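Long-range contact in uncharacterized protein (Nostoc punctiforme, PDB 2R3S), which is probably an O-methyltransferase, pairing a helical dimerisation domain with a Rossmann-like domain of the kind that transfers methyl groups from S-adenosylmethionine: residues E127-P132 / L292-N297. Sequence-based numbering, arbitrary orientation. Where two conformers were deposited one is given.
Sequences EGTLSP and LATTPN
T129 and T294 make the tight part of this contact. The backbone N of T129 donates to T294 O at 3.1 Å, almost straight (171°), so a loop N-H takes up a carbonyl at the C-terminal end of helix 282-294. G128 comes in beside it, its CA 3.5 Å from the same oxygen in a CA-H...O contact; having no side chain, which would point at this oxygen, it lets the loop lie this close. A chi1 of 57° swings T129 OG1 to the T294 side, where it meets a water 2.8 Å away that donates to T294 OG1. That hydroxyl also bonds back to V290 O.

The other flank is looser and mostly apolar. L130 CD1 lies 3.9 Å from P296 CD. L130 CD2 is 4.1 Å from the T295 methyl CG2, while E127, which is exposed, only brushes the proline ring with CB. L130 and T295 both also rest on H244.

Within the Rossmann-like O-methyltransferase domain, the contact thus ties the loop between helices 113-119 and 136-143 to the end of helix 282-294, which packs against helix 113-119 through L292 and A293; L292 also touches M58 of the second subunit.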
loop_
_atom_site.group_PDB
_atom_site.type_symbol
_atom_site.label_atom_id
_atom_site.label_comp_id
_atom_site.label_asym_id
_atom_site.label_seq_id
_atom_site.Cartn_x
_atom_site.Cartn_y
_atom_site.Cartn_z
ATOM N N GLU A 127 11.311 6.081 -21.442
ATOM C CA GLU A 127 11.449 4.674 -21.290
ATOM C C GLU A 127 11.501 4.355 -19.819
ATOM O O GLU A 127 12.235 3.467 -19.422
ATOM C CB GLU A 127 12.742 4.277 -21.943
ATOM C CG GLU A 127 12.792 4.606 -23.419
ATOM C CD GLU A 127 14.072 4.091 -24.031
ATOM O OE1 GLU A 127 15.168 4.619 -23.678
ATOM O OE2 GLU A 127 13.967 3.131 -24.827
ATOM N N GLY A 128 10.729 5.103 -19.032
ATOM C CA GLY A 128 10.717 4.989 -17.593
ATOM C C GLY A 128 12.125 5.053 -17.028
ATOM O O GLY A 128 12.890 5.963 -17.321
ATOM N N THR A 129 12.478 4.034 -16.260
ATOM C CA THR A 129 13.750 3.989 -15.565
ATOM C C THR A 129 14.890 3.578 -16.470
ATOM O O THR A 129 16.037 3.557 -16.035
ATOM C CB THR A 129 13.693 2.981 -14.386
ATOM O OG1 THR A 129 13.325 1.687 -14.894
ATOM C CG2 THR A 129 12.729 3.446 -13.310
ATOM N N LEU A 130 14.589 3.253 -17.729
ATOM C CA LEU A 130 15.603 2.811 -18.689
ATOM C C LEU A 130 16.211 3.959 -19.513
ATOM O O LEU A 130 17.065 3.710 -20.355
ATOM C CB LEU A 130 15.022 1.713 -19.599
ATOM C CG LEU A 130 14.422 0.502 -18.839
ATOM C CD1 LEU A 130 14.324 -0.718 -19.723
ATOM C CD2 LEU A 130 15.210 0.141 -17.528
ATOM N N SER A 131 15.802 5.206 -19.272
ATOM C CA SER A 131 16.458 6.342 -19.937
ATOM C C SER A 131 17.940 6.397 -19.540
ATOM O O SER A 131 18.286 6.030 -18.424
ATOM C CB SER A 131 15.753 7.679 -19.659
ATOM O OG SER A 131 15.741 8.015 -18.294
ATOM N N PRO A 132 18.822 6.796 -20.478
ATOM C CA PRO A 132 20.256 6.870 -20.193
ATOM C C PRO A 132 20.612 7.637 -18.924
ATOM O O PRO A 132 20.090 8.737 -18.680
ATOM C CB PRO A 132 20.807 7.588 -21.417
ATOM C CG PRO A 132 19.908 7.155 -22.496
ATOM C CD PRO A 132 18.549 7.155 -21.884
ATOM N N LEU A 292 6.110 -3.844 -15.188
ATOM C CA LEU A 292 5.070 -3.167 -15.966
ATOM C C LEU A 292 5.030 -1.678 -15.658
ATOM O O LEU A 292 4.880 -0.840 -16.569
ATOM C CB LEU A 292 3.688 -3.789 -15.721
ATOM C CG LEU A 292 2.461 -3.139 -16.375
ATOM C CD1 LEU A 292 2.421 -3.297 -17.905
ATOM C CD2 LEU A 292 1.193 -3.682 -15.760
ATOM N N ALA A 293 5.100 -1.345 -14.370
ATOM C CA ALA A 293 4.951 0.041 -13.955
ATOM C C ALA A 293 6.127 0.925 -14.382
ATOM O O ALA A 293 5.937 2.104 -14.638
ATOM C CB ALA A 293 4.719 0.159 -12.435
ATOM N N THR A 294 7.326 0.358 -14.474
ATOM C CA THR A 294 8.533 1.171 -14.536
ATOM C C THR A 294 9.381 1.046 -15.808
ATOM O O THR A 294 10.273 1.853 -16.002
ATOM C CB THR A 294 9.466 0.877 -13.346
ATOM O OG1 THR A 294 9.941 -0.472 -13.415
ATOM C CG2 THR A 294 8.799 1.171 -11.992
ATOM N N THR A 295 9.147 0.016 -16.615
ATOM C CA THR A 295 9.919 -0.271 -17.815
ATOM C C THR A 295 8.924 -0.480 -18.985
ATOM O O THR A 295 7.730 -0.778 -18.749
ATOM C CB THR A 295 10.815 -1.521 -17.679
ATOM O OG1 THR A 295 10.017 -2.705 -17.733
ATOM C CG2 THR A 295 11.649 -1.526 -16.388
ATOM N N PRO A 296 9.371 -0.240 -20.243
ATOM C CA PRO A 296 8.473 -0.459 -21.394
ATOM C C PRO A 296 8.113 -1.914 -21.723
ATOM O O PRO A 296 7.000 -2.145 -22.135
ATOM C CB PRO A 296 9.225 0.213 -22.580
ATOM C CG PRO A 296 10.248 1.142 -21.906
ATOM C CD PRO A 296 10.649 0.369 -20.662
ATOM N N ASN A 297 9.051 -2.848 -21.597
ATOM C CA ASN A 297 8.910 -4.244 -21.991
ATOM C C ASN A 297 9.569 -5.217 -20.998
ATOM O O ASN A 297 9.839 -6.359 -21.365
ATOM C CB ASN A 297 9.581 -4.511 -23.365
ATOM C CG ASN A 297 9.454 -3.353 -24.359
ATOM O OD1 ASN A 297 8.350 -3.002 -24.796
ATOM N ND2 ASN A 297 10.606 -2.784 -24.760
HETATM O O HOH W 1 12.665 -0.469 -13.256
#